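Local coordinates for protein MS5a (Brassica napus, PDB 6L77) that has no firmly established biochemical function but is linked to meiosis, and through its cystatin-like folds enhances papain rather than inhibiting it as a classical cystatin would, at residues Phe148-Cys153 against Gly223-Val228; Arg191-Leu196 against Val201-Ala206. One frame throughout, in Å; residues are numbered along the deposited sequence.

Contact 1 (Phe148-Cys153 against Gly223-Val228); sequences FNRDRC and GESQLV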
loop_
_atom_site.group_PDB
_atom_site.type_symbol
_atom_site.label_atom_id
_atom_site.label_comp_id
_atom_site.label_asym_id
_atom_site.label_seq_id
_atom_site.Cartn_x
_atom_site.Cartn_y
_atom_site.Cartn_z
ATOM N N PHE A 148 -1.003 9.039 5.848
ATOM C CA PHE A 148 0.108 9.958 5.613
ATOM C C PHE A 148 -0.252 11.016 4.580
ATOM O O PHE A 148 0.025 12.212 4.772
ATOM C CB PHE A 148 1.330 9.151 5.166
ATOM C CG PHE A 148 2.457 9.989 4.648
ATOM C CD1 PHE A 148 3.213 10.771 5.515
ATOM C CD2 PHE A 148 2.779 9.979 3.299
ATOM C CE1 PHE A 148 4.265 11.533 5.047
ATOM C CE2 PHE A 148 3.826 10.750 2.819
ATOM C CZ PHE A 148 4.571 11.530 3.694
ATOM N N ASN A 149 -0.885 10.600 3.482
ATOM C CA ASN A 149 -1.241 11.541 2.428
ATOM C C ASN A 149 -2.388 12.468 2.803
ATOM O O ASN A 149 -2.662 13.407 2.044
ATOM C CB ASN A 149 -1.591 10.795 1.138
ATOM C CG ASN A 149 -0.361 10.373 0.359
ATOM O OD1 ASN A 149 0.275 11.197 -0.300
ATOM N ND2 ASN A 149 -0.012 9.087 0.437
ATOM N N ARG A 150 -3.068 12.245 3.934
ATOM C CA ARG A 150 -4.049 13.241 4.371
ATOM C C ARG A 150 -3.376 14.558 4.730
ATOM O O ARG A 150 -3.899 15.636 4.422
ATOM C CB ARG A 150 -4.853 12.724 5.562
ATOM C CG ARG A 150 -5.776 11.555 5.245
ATOM C CD ARG A 150 -6.769 11.373 6.373
ATOM N NE ARG A 150 -7.400 12.643 6.694
ATOM C CZ ARG A 150 -8.541 13.060 6.160
ATOM N NH1 ARG A 150 -9.186 12.290 5.294
ATOM N NH2 ARG A 150 -9.032 14.247 6.493
ATOM N N ASP A 151 -2.227 14.489 5.405
ATOM C CA ASP A 151 -1.464 15.693 5.735
ATOM C C ASP A 151 -0.041 15.232 6.029
ATOM O O ASP A 151 0.224 14.680 7.101
ATOM C CB ASP A 151 -2.070 16.437 6.912
ATOM C CG ASP A 151 -1.442 17.804 7.119
ATOM O OD1 ASP A 151 -0.196 17.902 7.145
ATOM O OD2 ASP A 151 -2.202 18.787 7.253
ATOM N N ARG A 152 0.852 15.438 5.065
ATOM C CA ARG A 152 2.206 14.925 5.189
ATOM C C ARG A 152 3.057 15.733 6.151
ATOM O O ARG A 152 4.167 15.304 6.480
ATOM C CB ARG A 152 2.856 14.870 3.809
ATOM C CG ARG A 152 2.194 13.828 2.938
ATOM C CD ARG A 152 2.293 14.142 1.493
ATOM N NE ARG A 152 3.546 13.712 0.906
ATOM C CZ ARG A 152 3.663 12.795 -0.048
ATOM N NH1 ARG A 152 2.602 12.191 -0.549
ATOM N NH2 ARG A 152 4.860 12.503 -0.514
ATOM N N CYS A 153 2.548 16.861 6.638
ATOM C CA CYS A 153 3.304 17.724 7.534
ATOM C C CYS A 153 3.182 17.326 8.997
ATOM O O CYS A 153 4.000 17.766 9.813
ATOM C CB CYS A 153 2.849 19.170 7.349
ATOM S SG CYS A 153 3.021 19.727 5.644
ATOM N N GLY A 223 -5.432 5.990 -4.650
ATOM C CA GLY A 223 -6.249 5.987 -3.455
ATOM C C GLY A 223 -6.838 7.351 -3.144
ATOM O O GLY A 223 -6.342 8.396 -3.583
ATOM N N GLU A 224 -7.902 7.311 -2.344
ATOM C CA GLU A 224 -8.567 8.499 -1.830
ATOM C C GLU A 224 -9.009 8.231 -0.400
ATOM O O GLU A 224 -9.296 7.089 -0.032
ATOM C CB GLU A 224 -9.780 8.875 -2.687
ATOM C CG GLU A 224 -9.403 9.400 -4.060
ATOM C CD GLU A 224 -10.605 9.791 -4.899
ATOM O OE1 GLU A 224 -11.742 9.381 -4.560
ATOM O OE2 GLU A 224 -10.404 10.512 -5.901
ATOM N N SER A 225 -9.062 9.292 0.402
ATOM C CA SER A 225 -9.440 9.198 1.803
ATOM C C SER A 225 -10.652 10.068 2.096
ATOM O O SER A 225 -10.895 11.076 1.422
ATOM C CB SER A 225 -8.287 9.617 2.717
ATOM O OG SER A 225 -7.267 8.643 2.693
ATOM N N GLN A 226 -11.401 9.675 3.122
ATOM C CA GLN A 226 -12.579 10.417 3.539
ATOM C C GLN A 226 -12.762 10.243 5.041
ATOM O O GLN A 226 -12.260 9.288 5.636
ATOM C CB GLN A 226 -13.824 9.952 2.774
ATOM C CG GLN A 226 -14.151 8.483 3.006
ATOM C CD GLN A 226 -15.301 7.987 2.153
ATOM O OE1 GLN A 226 -16.431 7.869 2.627
ATOM N NE2 GLN A 226 -15.015 7.676 0.890
ATOM N N LEU A 227 -13.470 11.184 5.655
ATOM C CA LEU A 227 -13.824 11.083 7.063
ATOM C C LEU A 227 -15.242 10.540 7.210
ATOM O O LEU A 227 -16.111 10.790 6.370
ATOM C CB LEU A 227 -13.722 12.441 7.765
ATOM C CG LEU A 227 -12.347 13.104 7.851
ATOM C CD1 LEU A 227 -12.442 14.391 8.640
ATOM C CD2 LEU A 227 -11.348 12.167 8.483
ATOM N N VAL A 228 -15.468 9.796 8.288
ATOM C CA VAL A 228 -16.786 9.265 8.615
ATOM C C VAL A 228 -17.495 10.287 9.505
ATOM O O VAL A 228 -16.983 10.592 10.593
ATOM C CB VAL A 228 -16.695 7.908 9.322
ATOM C CG1 VAL A 228 -18.080 7.384 9.653
ATOM C CG2 VAL A 228 -15.905 6.904 8.483
HETATM O O HOH W 1 -9.528 9.387 6.063
#
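Arg150 reaches Leu227 and Ser225 by a chain that starts with CG beside the backbone N (chi1 -68°), runs on extended, and then bends at chi3 (50°), which swings the guanidinium over strand 219-227. The Leu227 side chain also starts beside its backbone N, and although its CB does not face the helix, its CD2 methyl ends 3.7 Å from Arg150 NH2. That methyl sits over one face of the guanidinium, toward its rim. At the edge of the same flat group lies Ser225, whose CB is 3.8 Å from Arg150 NH1.

The direct contact between the two segments is thus van der Waals packing, and the polar link runs through a water. It takes a weak hydrogen bond from Arg150 NH1 at 3.0 Å and donates to the backbone carbonyl Gln226 O at 2.8 Å. Gln226 CB leads away from the helix, and its NE2 bonds Asp110 O. Small Ser225 leaves room for the arginine stem, and arginine suits this exposed position because its long chain can span the gap, touching His204 as well, while the residue as a whole remains exposed.

One residue further along, Asp151 OD1 accepts from Cys153 N at 3.0 Å, an Asx turn. The two segments join the region of helix 138-150 to the last strand of the cystatin-like sheet in this C-terminal part of the longer MS5 protein. It is a small surface contact, 155 Å² buried, in which the cation forms no salt bridge to the strand but packs by face and edge on aliphatic carbons, beside a water bridge whose arginine half is weak.

Contact 2 (Arg191-Leu196 against Val201-Ala206); sequences RYDQDL and VCKHIA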
loop_
_atom_site.group_PDB
_atom_site.type_symbol
_atom_site.label_atom_id
_atom_site.label_comp_id
_atom_site.label_asym_id
_atom_site.label_seq_id
_atom_site.Cartn_x
_atom_site.Cartn_y
_atom_site.Cartn_z
ATOM N N ARG A 191 -11.692 0.707 6.924
ATOM C CA ARG A 191 -12.321 1.534 7.942
ATOM C C ARG A 191 -11.428 1.499 9.178
ATOM O O ARG A 191 -11.173 0.420 9.725
ATOM C CB ARG A 191 -13.728 1.014 8.248
ATOM C CG ARG A 191 -14.399 1.636 9.465
ATOM C CD ARG A 191 -14.918 3.048 9.215
ATOM N NE ARG A 191 -15.564 3.539 10.428
ATOM C CZ ARG A 191 -14.914 4.059 11.465
ATOM N NH1 ARG A 191 -15.585 4.447 12.537
ATOM N NH2 ARG A 191 -13.595 4.198 11.432
ATOM N N TYR A 192 -10.935 2.667 9.607
ATOM C CA TYR A 192 -10.017 2.671 10.739
ATOM C C TYR A 192 -10.217 3.914 11.593
ATOM O O TYR A 192 -10.674 4.955 11.109
ATOM C CB TYR A 192 -8.557 2.556 10.275
ATOM C CG TYR A 192 -8.012 3.738 9.483
ATOM C CD1 TYR A 192 -8.252 3.862 8.114
ATOM C CD2 TYR A 192 -7.226 4.709 10.098
ATOM C CE1 TYR A 192 -7.726 4.934 7.380
ATOM C CE2 TYR A 192 -6.706 5.779 9.380
ATOM C CZ TYR A 192 -6.954 5.885 8.018
ATOM O OH TYR A 192 -6.439 6.957 7.302
ATOM N N ASP A 193 -9.878 3.787 12.877
ATOM C CA ASP A 193 -9.940 4.893 13.824
ATOM C C ASP A 193 -8.537 5.396 14.136
ATOM O O ASP A 193 -7.585 4.614 14.209
ATOM C CB ASP A 193 -10.630 4.487 15.131
ATOM C CG ASP A 193 -12.137 4.489 15.021
ATOM O OD1 ASP A 193 -12.664 4.968 13.994
ATOM O OD2 ASP A 193 -12.797 4.008 15.967
ATOM N N GLN A 194 -8.422 6.708 14.300
ATOM C CA GLN A 194 -7.196 7.361 14.733
ATOM C C GLN A 194 -7.394 7.819 16.171
ATOM O O GLN A 194 -8.272 8.644 16.447
ATOM C CB GLN A 194 -6.864 8.545 13.825
ATOM C CG GLN A 194 -5.771 9.467 14.357
ATOM C CD GLN A 194 -5.769 10.803 13.652
ATOM O OE1 GLN A 194 -6.595 11.045 12.769
ATOM N NE2 GLN A 194 -4.844 11.684 14.036
ATOM N N ASP A 195 -6.583 7.286 17.080
ATOM C CA ASP A 195 -6.715 7.634 18.490
ATOM C C ASP A 195 -6.366 9.103 18.722
ATOM O O ASP A 195 -5.329 9.585 18.259
ATOM C CB ASP A 195 -5.816 6.730 19.328
ATOM C CG ASP A 195 -6.044 6.897 20.814
ATOM O OD1 ASP A 195 -7.011 7.587 21.208
ATOM O OD2 ASP A 195 -5.249 6.330 21.587
ATOM N N LEU A 196 -7.225 9.814 19.449
ATOM C CA LEU A 196 -6.996 11.235 19.735
ATOM C C LEU A 196 -6.794 11.535 21.225
ATOM O O LEU A 196 -6.480 10.650 22.020
ATOM C CB LEU A 196 -8.160 12.081 19.209
ATOM C CG LEU A 196 -8.394 12.120 17.699
ATOM C CD1 LEU A 196 -9.411 13.195 17.344
ATOM C CD2 LEU A 196 -7.087 12.336 16.951
ATOM N N VAL A 201 -11.572 9.715 19.205
ATOM C CA VAL A 201 -10.959 9.152 18.007
ATOM C C VAL A 201 -11.488 9.903 16.791
ATOM O O VAL A 201 -12.540 10.544 16.837
ATOM C CB VAL A 201 -11.241 7.640 17.850
ATOM C CG1 VAL A 201 -10.680 6.850 19.025
ATOM C CG2 VAL A 201 -12.727 7.404 17.707
ATOM N N CYS A 202 -10.738 9.820 15.694
ATOM C CA CYS A 202 -11.187 10.311 14.396
ATOM C C CYS A 202 -11.456 9.112 13.498
ATOM O O CYS A 202 -10.652 8.177 13.453
ATOM C CB CYS A 202 -10.154 11.238 13.756
ATOM S SG CYS A 202 -10.669 11.926 12.158
ATOM N N LYS A 203 -12.589 9.137 12.798
ATOM C CA LYS A 203 -13.073 7.986 12.045
ATOM C C LYS A 203 -12.738 8.171 10.570
ATOM O O LYS A 203 -13.171 9.146 9.949
ATOM C CB LYS A 203 -14.579 7.803 12.254
ATOM C CG LYS A 203 -14.990 7.640 13.714
ATOM C CD LYS A 203 -16.458 7.226 13.854
ATOM C CE LYS A 203 -17.406 8.280 13.285
ATOM N NZ LYS A 203 -18.851 7.978 13.557
ATOM N N HIS A 204 -11.961 7.236 10.021
ATOM C CA HIS A 204 -11.441 7.319 8.662
ATOM C C HIS A 204 -11.922 6.147 7.817
ATOM O O HIS A 204 -12.121 5.035 8.316
ATOM C CB HIS A 204 -9.904 7.303 8.629
ATOM C CG HIS A 204 -9.250 8.442 9.350
ATOM N ND1 HIS A 204 -9.033 9.670 8.760
ATOM C CD2 HIS A 204 -8.726 8.524 10.596
ATOM C CE1 HIS A 204 -8.420 10.465 9.620
ATOM N NE2 HIS A 204 -8.218 9.794 10.741
ATOM N N ILE A 205 -12.057 6.402 6.515
ATOM C CA ILE A 205 -12.149 5.361 5.496
ATOM C C ILE A 205 -11.119 5.673 4.418
ATOM O O ILE A 205 -11.039 6.813 3.950
ATOM C CB ILE A 205 -13.560 5.273 4.880
ATOM C CG1 ILE A 205 -14.567 4.758 5.915
ATOM C CG2 ILE A 205 -13.557 4.391 3.633
ATOM C CD1 ILE A 205 -16.021 4.836 5.463
ATOM N N ALA A 206 -10.334 4.666 4.034
ATOM C CA ALA A 206 -9.431 4.764 2.894
ATOM C C ALA A 206 -9.902 3.814 1.802
ATOM O O ALA A 206 -10.378 2.709 2.087
ATOM C CB ALA A 206 -7.987 4.437 3.291
#
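Tyr192 and His204 face each other across the strands: His204 CB stands over one face of the Tyr192 ring, 3.5 Å from its centroid, a CH-pi contact. The two rings are nearly parallel, 16° apart, but slid so far that they barely overlap. Ala206 CB meets the tyrosine at its ring edge. Gln194 OE1 meets the imidazole at its edge, near its plane, 2.9 Å from His204 NE2 in a nearly straight bond (164°); with NE2 as donor it would restrain the turn of the imidazole and of the amide.

These side chains project from an antiparallel beta hairpin, strands 186-195 and 201-212, within the cystatin-like sheet. Tyr192 with His204 and Gln194 with Cys202 are hydrogen-bonded pairs, Tyr192 N meeting His204 O at 2.9 Å. Were Tyr192 an alanine, His204 CB would probably lose its aromatic cover and a gap open beneath helix 138-150, whose Met143 and Phe147 rest on the tyrosine.

Across the sheet, on the partly exposed face of Arg191, Asp193 and Lys203, charged side chains can pair with each other. Arg191 sends its CG opposite the backbone N (chi1 170°) and bends at chi2, folding back so that NH2 forms a salt bridge with Asp193 OD1 at 2.8 Å, reached from above the carboxylate plane. Its NH1 lies 3.2 Å from Lys203 CD, aliphatic stem against guanidinium, while Ile205 CG1 packs on Arg191 CD and Trp112 touches both residues.

Overall arrangement
Strand 201-212 is common ground: it pairs with 186-195 in contact 2 and with 219-227, the strand that carries half of contact 1. The centres of the two contacts are about 11 Å apart. Backbone bonds probably join them, Val228 N to Lys203 O at 2.9 Å and Gln226 N to Ile205 O at 3.0 Å. On the helix-facing side of the sheet, Leu227 CD2 packs 3.4 Å from His204 ND1, and Arg150 also touches His204, so His204 is shared by both contacts. Helix 138-150 completes the link: it supplies Arg150 to contact 1, and its Met143 and Phe147 touch Tyr192 of contact 2.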